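Local coordinates for actin-binding protein, cofilin/tropomyosin family protein, putative (Entamoeba histolytica, PDB 4LIZ), which binds actin filaments and stabilises them, and may thereby contribute to phagocytosis and pseudopod formation in this parasite, at residues G30-T33 with L38-D41; A53-K56 with L60-A63; F62-T67 with I109-I114; F81-G86 with I100-V105. All coordinates share one frame; numbering follows the deposited sequence.

Contact 1 (G30-T33 with L38-D41); sequences GVQT and LVVD. With EPE (4-(2-hydroxyethyl)-1-piperazine ethanesulfonic acid), chain B.
Gly30 and Val39 pair through two backbone hydrogen bonds in the beta hairpin formed by strands 26-32 and 37-44 of the ADF-family fold. Gly30 N donates to Val39 O at 2.8 Å. Val39 N returns a bond to Gly30 O. The next pair, Val31 with Leu38, is antiparallel and non-hydrogen-bonded. There Leu38 CA also lies 3.2 Å from Gly30 O in a CA-H...O contact. The side chains of Val31 and Leu38 lie side by side and point the same way. Their ends meet at 4.1 Å, Val31 CG2 against Leu38 CD1. This face turns to the core, where Leu38 also packs on Phe4, Phe62 and Leu101.

On the opposite face from Val31 and Leu38, Gln32 reaches across to Val39. Its CB and CG lie near O3S of the bound EPE, a molecule probably from the crystallisation liquor. CG also comes within reach of Val39 CG1. CD and OE1 rest against that same methyl group. NE2, at the tip, lies 3.6 Å from Val39 CG1 and a little farther from CG2. The chain is extended beyond CG (chi2 177°), and it crosses Val39 at about a right angle.

EPE spans the two segments. Thr33 N donates to its sulfonate O3S at 2.9 Å. At the other end, the EPE hydroxyl O8 donates to Asp41 OD2 at 2.6 Å.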
loop_
_atom_site.group_PDB
_atom_site.type_symbol
_atom_site.label_atom_id
_atom_site.label_comp_id
_atom_site.label_asym_id
_atom_site.label_seq_id
_atom_site.Cartn_x
_atom_site.Cartn_y
_atom_site.Cartn_z
ATOM N N GLY A 30 3.348 -8.434 -3.182
ATOM C CA GLY A 30 3.560 -9.598 -2.352
ATOM C C GLY A 30 5.006 -9.844 -2.072
ATOM O O GLY A 30 5.933 -9.187 -2.561
ATOM N N VAL A 31 5.241 -10.757 -1.147
ATOM C CA VAL A 31 6.557 -10.995 -0.600
ATOM C C VAL A 31 6.963 -12.424 -0.862
ATOM O O VAL A 31 6.263 -13.345 -0.391
ATOM C CB VAL A 31 6.539 -10.606 0.941
ATOM C CG1 VAL A 31 7.911 -10.829 1.564
ATOM C CG2 VAL A 31 6.211 -9.188 1.185
ATOM N N GLN A 32 8.066 -12.616 -1.568
ATOM C CA GLN A 32 8.688 -13.932 -1.769
ATOM C C GLN A 32 9.948 -14.011 -0.911
ATOM O O GLN A 32 10.563 -13.034 -0.541
ATOM C CB GLN A 32 9.059 -14.161 -3.215
ATOM C CG GLN A 32 7.860 -14.180 -4.131
ATOM C CD GLN A 32 8.221 -14.338 -5.599
ATOM O OE1 GLN A 32 9.421 -14.348 -5.985
ATOM N NE2 GLN A 32 7.209 -14.430 -6.429
ATOM N N THR A 33 10.286 -15.267 -0.521
ATOM C CA THR A 33 11.513 -15.542 0.223
ATOM C C THR A 33 12.389 -16.531 -0.569
ATOM O O THR A 33 11.926 -17.150 -1.555
ATOM C CB THR A 33 11.188 -16.073 1.615
ATOM O OG1 THR A 33 10.415 -17.269 1.478
ATOM C CG2 THR A 33 10.381 -15.023 2.425
ATOM N N LEU A 38 10.212 -8.439 -3.154
ATOM C CA LEU A 38 8.850 -8.062 -3.397
ATOM C C LEU A 38 8.486 -8.259 -4.889
ATOM O O LEU A 38 9.349 -8.079 -5.773
ATOM C CB LEU A 38 8.651 -6.582 -3.037
ATOM C CG LEU A 38 8.118 -6.348 -1.604
ATOM C CD1 LEU A 38 9.070 -6.914 -0.631
ATOM C CD2 LEU A 38 7.823 -4.939 -1.361
ATOM N N VAL A 39 7.278 -8.627 -5.117
ATOM C CA VAL A 39 6.745 -8.810 -6.480
ATOM C C VAL A 39 5.437 -8.091 -6.587
ATOM O O VAL A 39 4.728 -7.841 -5.575
ATOM C CB VAL A 39 6.590 -10.308 -6.830
ATOM C CG1 VAL A 39 8.018 -10.947 -6.782
ATOM C CG2 VAL A 39 5.568 -11.034 -5.975
ATOM N N VAL A 40 4.978 -7.818 -7.794
ATOM C CA VAL A 40 3.642 -7.280 -7.979
ATOM C C VAL A 40 2.582 -8.380 -7.935
ATOM O O VAL A 40 2.615 -9.283 -8.727
ATOM C CB VAL A 40 3.519 -6.560 -9.332
ATOM C CG1 VAL A 40 2.088 -6.189 -9.617
ATOM C CG2 VAL A 40 4.376 -5.337 -9.313
ATOM N N ASP A 41 1.675 -8.277 -6.976
ATOM C CA ASP A 41 0.495 -9.126 -6.930
ATOM C C ASP A 41 -0.664 -8.633 -7.780
ATOM O O ASP A 41 -1.337 -9.385 -8.372
ATOM C CB ASP A 41 0.008 -9.303 -5.477
ATOM C CG ASP A 41 0.891 -10.215 -4.645
ATOM O OD1 ASP A 41 1.759 -10.871 -5.165
ATOM O OD2 ASP A 41 0.667 -10.218 -3.444
HETATM N N1 EPE B . 3.962 -16.463 -2.011
HETATM C C2 EPE B . 3.061 -16.176 -0.898
HETATM C C3 EPE B . 2.100 -15.013 -1.153
HETATM N N4 EPE B . 1.575 -14.947 -2.538
HETATM C C5 EPE B . 2.033 -15.904 -3.561
HETATM C C6 EPE B . 3.514 -16.254 -3.394
HETATM C C7 EPE B . 0.400 -14.177 -2.945
HETATM C C8 EPE B . -0.022 -13.125 -1.917
HETATM O O8 EPE B . 1.055 -12.189 -1.782
HETATM C C9 EPE B . 5.392 -16.852 -1.918
HETATM C C10 EPE B . 5.896 -17.194 -0.497
HETATM S S EPE B . 7.479 -17.834 -0.524
HETATM O O1S EPE B . 8.086 -17.614 0.850
HETATM O O2S EPE B . 7.388 -19.328 -0.754
HETATM O O3S EPE B . 8.368 -17.162 -1.563
#

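Contact 2 (A53-K56 with L60-A63); sequences AALK and LQFA
Gln61 CG stands anti to the carbonyl carbon (chi1 -66°), and the chain runs on extended toward the turn at Ala54-Lys56. The last torsion, chi3 -70°, sets the amide so that both of its ends meet backbone atoms. Lys56 N donates to Gln61 OE1 at 2.8 Å. This bond is nearly straight, 167° at the hydrogen, and uses a lone pair in the carbonyl plane. Gln61 NE2 donates to Ala54 O at 3.0 Å. Ala54 O lies close to the amide plane of Gln61, while the donor is tilted from the carbonyl plane of Ala54. NE2 also donates to Asp41 OD2 of strand 37-44, so three bonds hold this buried amide and fix its rotation.

Leu55 sits between the two bonded residues. Its CD2 lies 3.8 Å from Gln61 OE1 and also approaches Gln61 CB. Lys56 bends back at chi2, and its NZ makes a weak hydrogen bond to Ala53 O.

The contact joins the end of helix 48-54 to the start of strand 60-69. Leu55 and Gln61 pack on Trp84 of strand 76-85, and Ala54 packs on Val28 of strand 26-32.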
loop_
_atom_site.group_PDB
_atom_site.type_symbol
_atom_site.label_atom_id
_atom_site.label_comp_id
_atom_site.label_asym_id
_atom_site.label_seq_id
_atom_site.Cartn_x
_atom_site.Cartn_y
_atom_site.Cartn_z
ATOM N N ALA A 53 -9.467 -6.547 -2.496
ATOM C CA ALA A 53 -9.632 -7.799 -3.162
ATOM C C ALA A 53 -8.434 -8.646 -3.379
ATOM O O ALA A 53 -8.466 -9.865 -3.508
ATOM C CB ALA A 53 -10.317 -7.546 -4.516
ATOM N N ALA A 54 -7.273 -7.974 -3.440
ATOM C CA ALA A 54 -5.995 -8.594 -3.599
ATOM C C ALA A 54 -5.248 -9.005 -2.319
ATOM O O ALA A 54 -4.264 -9.742 -2.425
ATOM C CB ALA A 54 -5.052 -7.698 -4.462
ATOM N N LEU A 55 -5.764 -8.538 -1.181
ATOM C CA LEU A 55 -5.103 -8.840 0.093
ATOM C C LEU A 55 -5.471 -10.248 0.590
ATOM O O LEU A 55 -6.685 -10.472 0.680
ATOM C CB LEU A 55 -5.420 -7.787 1.097
ATOM C CG LEU A 55 -4.878 -6.399 0.789
ATOM C CD1 LEU A 55 -5.344 -5.332 1.802
ATOM C CD2 LEU A 55 -3.390 -6.376 0.710
ATOM N N LYS A 56 -4.540 -11.057 0.941
ATOM C CA LYS A 56 -4.764 -12.497 1.242
ATOM C C LYS A 56 -4.526 -12.737 2.737
ATOM O O LYS A 56 -3.597 -12.226 3.355
ATOM C CB LYS A 56 -3.865 -13.333 0.400
ATOM C CG LYS A 56 -4.002 -13.198 -1.111
ATOM C CD LYS A 56 -5.474 -13.378 -1.532
ATOM C CE LYS A 56 -5.640 -13.192 -3.047
ATOM N NZ LYS A 56 -7.006 -12.666 -3.266
ATOM N N LEU A 60 1.802 -11.634 3.855
ATOM C CA LEU A 60 2.397 -10.298 4.170
ATOM C C LEU A 60 2.428 -9.518 2.829
ATOM O O LEU A 60 3.054 -9.986 1.882
ATOM C CB LEU A 60 3.825 -10.516 4.715
ATOM C CG LEU A 60 4.354 -9.300 5.447
ATOM C CD1 LEU A 60 5.807 -9.479 5.990
ATOM C CD2 LEU A 60 4.544 -8.181 4.546
ATOM N N GLN A 61 1.793 -8.378 2.787
ATOM C CA GLN A 61 1.683 -7.589 1.537
ATOM C C GLN A 61 1.816 -6.114 1.810
ATOM O O GLN A 61 1.743 -5.678 2.989
ATOM C CB GLN A 61 0.387 -7.920 0.814
ATOM C CG GLN A 61 0.256 -9.347 0.274
ATOM C CD GLN A 61 -1.144 -9.710 -0.064
ATOM O OE1 GLN A 61 -1.988 -9.877 0.778
ATOM N NE2 GLN A 61 -1.436 -9.671 -1.365
ATOM N N PHE A 62 2.009 -5.290 0.788
ATOM C CA PHE A 62 1.955 -3.878 0.848
ATOM C C PHE A 62 1.070 -3.313 -0.216
ATOM O O PHE A 62 0.971 -3.993 -1.258
ATOM C CB PHE A 62 3.346 -3.233 0.722
ATOM C CG PHE A 62 4.327 -3.689 1.805
ATOM C CD1 PHE A 62 5.177 -4.741 1.608
ATOM C CD2 PHE A 62 4.373 -2.967 2.971
ATOM C CE1 PHE A 62 6.035 -5.214 2.652
ATOM C CE2 PHE A 62 5.272 -3.364 3.937
ATOM C CZ PHE A 62 6.051 -4.428 3.772
ATOM N N ALA A 63 0.474 -2.206 -0.084
ATOM C CA ALA A 63 -0.325 -1.631 -1.098
ATOM C C ALA A 63 -0.141 -0.169 -1.140
ATOM O O ALA A 63 0.157 0.541 -0.148
ATOM C CB ALA A 63 -1.813 -2.015 -0.979
#

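Contact 3 (F62-T67 with I109-I114); sequences FAYYRT and INNFHI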
loop_
_atom_site.group_PDB
_atom_site.type_symbol
_atom_site.label_atom_id
_atom_site.label_comp_id
_atom_site.label_asym_id
_atom_site.label_seq_id
_atom_site.Cartn_x
_atom_site.Cartn_y
_atom_site.Cartn_z
ATOM N N PHE A 62 2.009 -5.290 0.788
ATOM C CA PHE A 62 1.955 -3.878 0.848
ATOM C C PHE A 62 1.070 -3.313 -0.216
ATOM O O PHE A 62 0.971 -3.993 -1.258
ATOM C CB PHE A 62 3.346 -3.233 0.722
ATOM C CG PHE A 62 4.327 -3.689 1.805
ATOM C CD1 PHE A 62 5.177 -4.741 1.608
ATOM C CD2 PHE A 62 4.373 -2.967 2.971
ATOM C CE1 PHE A 62 6.035 -5.214 2.652
ATOM C CE2 PHE A 62 5.272 -3.364 3.937
ATOM C CZ PHE A 62 6.051 -4.428 3.772
ATOM N N ALA A 63 0.474 -2.206 -0.084
ATOM C CA ALA A 63 -0.325 -1.631 -1.098
ATOM C C ALA A 63 -0.141 -0.169 -1.140
ATOM O O ALA A 63 0.157 0.541 -0.148
ATOM C CB ALA A 63 -1.813 -2.015 -0.979
ATOM N N TYR A 64 -0.387 0.448 -2.299
ATOM C CA TYR A 64 -0.252 1.838 -2.540
ATOM C C TYR A 64 -1.248 2.301 -3.591
ATOM O O TYR A 64 -1.284 1.684 -4.650
ATOM C CB TYR A 64 1.209 2.135 -3.001
ATOM C CG TYR A 64 1.520 3.597 -3.200
ATOM C CD1 TYR A 64 1.561 4.494 -2.168
ATOM C CD2 TYR A 64 1.872 4.042 -4.472
ATOM C CE1 TYR A 64 1.935 5.816 -2.347
ATOM C CE2 TYR A 64 2.273 5.386 -4.686
ATOM C CZ TYR A 64 2.291 6.248 -3.614
ATOM O OH TYR A 64 2.774 7.587 -3.743
ATOM N N TYR A 65 -2.070 3.288 -3.309
ATOM C CA TYR A 65 -3.057 3.758 -4.261
ATOM C C TYR A 65 -3.312 5.263 -4.160
ATOM O O TYR A 65 -3.035 5.871 -3.184
ATOM C CB TYR A 65 -4.388 2.967 -4.157
ATOM C CG TYR A 65 -5.227 3.191 -2.922
ATOM C CD1 TYR A 65 -6.234 4.100 -2.904
ATOM C CD2 TYR A 65 -4.990 2.467 -1.787
ATOM C CE1 TYR A 65 -6.990 4.297 -1.780
ATOM C CE2 TYR A 65 -5.757 2.639 -0.663
ATOM C CZ TYR A 65 -6.744 3.566 -0.675
ATOM O OH TYR A 65 -7.507 3.797 0.415
ATOM N N ARG A 66 -3.876 5.785 -5.237
ATOM C CA ARG A 66 -4.233 7.175 -5.327
ATOM C C ARG A 66 -5.722 7.327 -5.156
ATOM O O ARG A 66 -6.475 6.478 -5.505
ATOM C CB ARG A 66 -3.798 7.831 -6.632
ATOM C CG ARG A 66 -4.473 7.310 -7.854
ATOM C CD ARG A 66 -3.834 7.894 -9.092
ATOM N NE ARG A 66 -4.169 9.273 -9.330
ATOM C CZ ARG A 66 -3.327 10.208 -9.748
ATOM N NH1 ARG A 66 -2.057 9.951 -9.931
ATOM N NH2 ARG A 66 -3.795 11.410 -9.978
ATOM N N THR A 67 -6.087 8.441 -4.547
ATOM C CA THR A 67 -7.461 8.793 -4.287
ATOM C C THR A 67 -7.618 10.324 -4.338
ATOM O O THR A 67 -6.709 10.985 -4.515
ATOM C CB THR A 67 -7.985 8.152 -2.978
ATOM O OG1 THR A 67 -9.398 8.287 -2.898
ATOM C CG2 THR A 67 -7.388 8.773 -1.804
ATOM N N ILE A 109 8.683 4.255 -1.417
ATOM C CA ILE A 109 7.246 4.779 -1.360
ATOM C C ILE A 109 7.270 5.868 -0.291
ATOM O O ILE A 109 6.823 5.724 0.876
ATOM C CB ILE A 109 6.177 3.755 -0.982
ATOM C CG1 ILE A 109 6.372 2.531 -1.755
ATOM C CG2 ILE A 109 4.745 4.377 -1.095
ATOM C CD1 ILE A 109 5.226 1.549 -1.584
ATOM N N ASN A 110 7.895 6.968 -0.678
ATOM C CA ASN A 110 8.031 8.142 0.167
ATOM C C ASN A 110 7.010 9.217 0.027
ATOM O O ASN A 110 7.092 10.165 0.731
ATOM C CB ASN A 110 9.449 8.692 0.019
ATOM C CG ASN A 110 9.798 8.923 -1.405
ATOM O OD1 ASN A 110 8.975 9.399 -2.116
ATOM N ND2 ASN A 110 10.976 8.427 -1.867
ATOM N N ASN A 111 6.067 9.108 -0.898
ATOM C CA ASN A 111 5.059 10.136 -1.120
ATOM C C ASN A 111 3.696 9.534 -0.713
ATOM O O ASN A 111 2.999 8.892 -1.520
ATOM C CB ASN A 111 4.978 10.497 -2.601
ATOM C CG ASN A 111 4.068 11.659 -2.882
ATOM O OD1 ASN A 111 3.294 12.138 -2.046
ATOM N ND2 ASN A 111 4.180 12.150 -4.093
ATOM N N PHE A 112 3.301 9.682 0.510
ATOM C CA PHE A 112 1.980 9.240 0.953
ATOM C C PHE A 112 1.376 10.166 1.993
ATOM O O PHE A 112 2.143 10.776 2.819
ATOM C CB PHE A 112 1.973 7.781 1.462
ATOM C CG PHE A 112 2.921 7.532 2.578
ATOM C CD1 PHE A 112 4.163 7.104 2.330
ATOM C CD2 PHE A 112 2.543 7.843 3.892
ATOM C CE1 PHE A 112 5.116 6.925 3.385
ATOM C CE2 PHE A 112 3.458 7.706 4.940
ATOM C CZ PHE A 112 4.707 7.211 4.677
ATOM N N HIS A 113 0.111 10.347 1.972
ATOM C CA HIS A 113 -0.613 11.164 2.891
ATOM C C HIS A 113 -1.089 10.487 4.097
ATOM O O HIS A 113 -1.249 11.136 5.142
ATOM C CB HIS A 113 -1.778 11.796 2.157
ATOM C CG HIS A 113 -1.325 12.698 1.081
ATOM N ND1 HIS A 113 -1.105 12.265 -0.202
ATOM C CD2 HIS A 113 -0.951 14.009 1.112
ATOM C CE1 HIS A 113 -0.601 13.248 -0.916
ATOM N NE2 HIS A 113 -0.543 14.336 -0.142
ATOM N N ILE A 114 -1.291 9.157 4.067
ATOM C CA ILE A 114 -1.654 8.382 5.172
ATOM C C ILE A 114 -0.982 7.044 5.066
ATOM O O ILE A 114 -0.730 6.491 3.960
ATOM C CB ILE A 114 -3.091 8.204 5.419
ATOM C CG1 ILE A 114 -3.771 7.566 4.273
ATOM C CG2 ILE A 114 -3.832 9.541 5.747
ATOM C CD1 ILE A 114 -5.139 7.035 4.657
HETATM O O HOH W 1 5.661 7.278 -3.051
#
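The loop between helix 92-108 and strand 114-118 is tied here to strand 60-69, a central strand of the mixed sheet of this ADF-family fold. Tyr64 carries the contact. Its CG is anti to the backbone N (chi1 -176°), which sends the ring off the strand toward the loop. Ile109 CG2 sits over one face of that ring, 3.7 Å from its centroid and 29° off the normal. This is a CH-pi contact. The methyl group is displaced toward the rim and is 3.4 Å from Tyr64 CD1. The two side chains slide past each other in opposite directions.

At the edge of the ring, the hydroxyl meets the backbone of the loop. Tyr64 OH donates to Asn111 O at 2.6 Å and lies in the carbonyl plane. Phe112 CB is also near the ring edge, 4.3 Å from Tyr64 CE1. A water donates to Tyr64 OH at 3.0 Å and accepts from Asn111 N at 2.9 Å. Val13, Val16 and Ile17 of helix 10-17 pack on Tyr64 as well.

The hydroxyl therefore acts as donor and acceptor at once. It holds the carbonyl of Asn111 directly and its N-H through the water. Both backbone polar groups of Asn111 are satisfied in this way, and the methyl group over the face adds an apolar contact to these polar ones.

Contact 4 (F81-G86 with I100-V105); sequences FISWAG and ILKGDV
Lys102 and Val105 of helix 92-108 meet Phe81 and Ser83 of strand 76-85, whose CB atoms are directed toward the helix. The axes of the short segments 81-85 (strand) and 100-105 (helix) approach to 10.4 Å and run nearly antiparallel, at 157°. Strand, helix and the later strand 114-118 form a beta-alpha-beta unit.

Lys102 comes first. Its CG is anti to the backbone N (chi1 -179°) and lies at the edge of the Phe81 ring, 4.2 Å from CE2. The chain then bends at chi3 (-59°) and brings CE to 3.4 Å from Ser83 OG. CE also touches Ser83 CB. The ammonium group does not bond to the serine directly. Instead NZ donates to a water at 2.8 Å, and this water is also hydrogen-bonded to Ser83 OG at 2.8 Å. Ser83 OG has a further hydrogen-bond partner in His117 ND1, so the serine links the lysine water to strand 114-118.

Val105 follows almost one turn later. Its backbone N bonds to Leu101 O within the helix. Its CG1 approaches the ring of Phe81, 3.8 Å from CE1, and CZ is only slightly farther away. Phe81 thus meets the aliphatic part of Lys102 and a methyl group of Val105, two residues three positions apart on the helix.

The helix packs across this face of the sheet. Phe81 also touches Phe62 of strand 60-69 and Glu115 of strand 114-118, and Leu101 packs on Phe62. On the strand, backbone hydrogen bonds pair Ser83 with Leu116 and Ala118, and Ile82 with Ala63.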
loop_
_atom_site.group_PDB
_atom_site.type_symbol
_atom_site.label_atom_id
_atom_site.label_comp_id
_atom_site.label_asym_id
_atom_site.label_seq_id
_atom_site.Cartn_x
_atom_site.Cartn_y
_atom_site.Cartn_z
ATOM N N PHE A 81 -0.740 4.514 1.679
ATOM C CA PHE A 81 0.190 3.427 1.872
ATOM C C PHE A 81 -0.356 2.482 2.889
ATOM O O PHE A 81 -0.656 2.892 4.011
ATOM C CB PHE A 81 1.609 3.891 2.216
ATOM C CG PHE A 81 2.517 2.805 2.625
ATOM C CD1 PHE A 81 2.911 1.781 1.778
ATOM C CD2 PHE A 81 3.062 2.761 3.917
ATOM C CE1 PHE A 81 3.791 0.755 2.136
ATOM C CE2 PHE A 81 3.892 1.760 4.296
ATOM C CZ PHE A 81 4.294 0.762 3.419
ATOM N N ILE A 82 -0.480 1.209 2.598
ATOM C CA ILE A 82 -0.962 0.186 3.519
ATOM C C ILE A 82 0.071 -0.869 3.642
ATOM O O ILE A 82 0.637 -1.444 2.668
ATOM C CB ILE A 82 -2.244 -0.486 2.979
ATOM C CG1 ILE A 82 -3.359 0.541 2.986
ATOM C CG2 ILE A 82 -2.547 -1.749 3.724
ATOM C CD1 ILE A 82 -4.529 0.198 2.086
ATOM N N SER A 83 0.417 -1.298 4.883
ATOM C CA SER A 83 1.073 -2.556 5.198
ATOM C C SER A 83 0.048 -3.588 5.679
ATOM O O SER A 83 -0.865 -3.218 6.411
ATOM C CB SER A 83 2.252 -2.356 6.174
ATOM O OG SER A 83 1.766 -1.876 7.405
ATOM N N TRP A 84 0.183 -4.829 5.264
ATOM C CA TRP A 84 -0.798 -5.840 5.526
ATOM C C TRP A 84 -0.086 -7.067 6.030
ATOM O O TRP A 84 0.806 -7.654 5.397
ATOM C CB TRP A 84 -1.553 -6.244 4.215
ATOM C CG TRP A 84 -2.379 -7.506 4.282
ATOM C CD1 TRP A 84 -2.006 -8.689 3.920
ATOM C CD2 TRP A 84 -3.721 -7.580 4.776
ATOM N NE1 TRP A 84 -3.045 -9.603 4.074
ATOM C CE2 TRP A 84 -4.122 -8.911 4.594
ATOM C CE3 TRP A 84 -4.632 -6.659 5.272
ATOM C CZ2 TRP A 84 -5.430 -9.314 4.975
ATOM C CZ3 TRP A 84 -5.926 -7.049 5.646
ATOM C CH2 TRP A 84 -6.289 -8.389 5.484
ATOM N N ALA A 85 -0.541 -7.627 7.206
ATOM C CA ALA A 85 -0.078 -8.851 7.783
ATOM C C ALA A 85 -1.304 -9.652 8.125
ATOM O O ALA A 85 -1.926 -9.421 9.169
ATOM C CB ALA A 85 0.750 -8.610 9.086
ATOM N N GLY A 86 -1.683 -10.563 7.243
ATOM C CA GLY A 86 -2.906 -11.337 7.399
ATOM C C GLY A 86 -2.843 -12.207 8.673
ATOM O O GLY A 86 -1.737 -12.665 9.030
ATOM N N ILE A 100 10.989 -3.893 9.694
ATOM C CA ILE A 100 12.266 -3.544 9.029
ATOM C C ILE A 100 11.982 -3.511 7.474
ATOM O O ILE A 100 12.466 -2.584 6.793
ATOM C CB ILE A 100 13.424 -4.438 9.410
ATOM C CG1 ILE A 100 14.720 -3.836 8.999
ATOM C CG2 ILE A 100 13.258 -5.842 9.022
ATOM C CD1 ILE A 100 15.922 -4.493 9.585
ATOM N N LEU A 101 11.164 -4.448 6.991
ATOM C CA LEU A 101 10.880 -4.476 5.525
ATOM C C LEU A 101 10.070 -3.232 5.215
ATOM O O LEU A 101 10.296 -2.554 4.186
ATOM C CB LEU A 101 10.162 -5.690 5.222
ATOM C CG LEU A 101 9.676 -5.860 3.745
ATOM C CD1 LEU A 101 10.814 -5.657 2.783
ATOM C CD2 LEU A 101 9.063 -7.222 3.601
ATOM N N LYS A 102 9.048 -2.900 5.972
ATOM C CA LYS A 102 8.199 -1.715 5.810
ATOM C C LYS A 102 9.046 -0.444 5.721
ATOM O O LYS A 102 8.777 0.431 4.914
ATOM C CB LYS A 102 7.209 -1.645 6.985
ATOM C CG LYS A 102 6.276 -0.512 6.935
ATOM C CD LYS A 102 5.598 -0.309 8.383
ATOM C CE LYS A 102 4.866 -1.495 8.859
ATOM N NZ LYS A 102 4.139 -1.215 10.120
ATOM N N GLY A 103 10.069 -0.322 6.580
ATOM C CA GLY A 103 10.906 0.837 6.564
ATOM C C GLY A 103 11.612 0.958 5.223
ATOM O O GLY A 103 11.729 2.087 4.676
ATOM N N ASP A 104 12.137 -0.136 4.718
ATOM C CA ASP A 104 12.842 -0.151 3.400
ATOM C C ASP A 104 11.802 0.232 2.330
ATOM O O ASP A 104 12.120 1.035 1.400
ATOM C CB ASP A 104 13.412 -1.448 3.131
ATOM C CG ASP A 104 14.702 -1.761 3.918
ATOM O OD1 ASP A 104 15.215 -0.880 4.617
ATOM O OD2 ASP A 104 15.149 -2.864 3.691
ATOM N N VAL A 105 10.602 -0.320 2.362
ATOM C CA VAL A 105 9.597 -0.033 1.363
ATOM C C VAL A 105 9.221 1.433 1.383
ATOM O O VAL A 105 9.090 2.077 0.339
ATOM C CB VAL A 105 8.367 -0.919 1.558
ATOM C CG1 VAL A 105 7.146 -0.435 0.715
ATOM C CG2 VAL A 105 8.678 -2.365 1.300
HETATM O O HOH W 2 2.268 0.510 8.874
#

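All four contacts reach one mixed sheet. Contacts 1 and 2 have centres about 10 Å apart and meet at the Asp41-Gln61 bond. They also pack where Val31 CG2 lies 3.3 Å from Leu60 O. Asp41 also binds EPE, so this junction lies beside the ligand. Contacts 2 and 3 share Phe62 and Ala63 on strand 60-69. Two hydrogen bonds tie contact 4 to its neighbours: Trp84 NE1 donates to Lys56 O of contact 2 at 2.8 Å, and Phe81 N to Ile114 O of contact 3 at 3.0 Å. Leu38 of contact 1 packs on Val105 and Leu101 of contact 4. The sodium ion is about 9 Å from the Tyr64 side chain of contact 3.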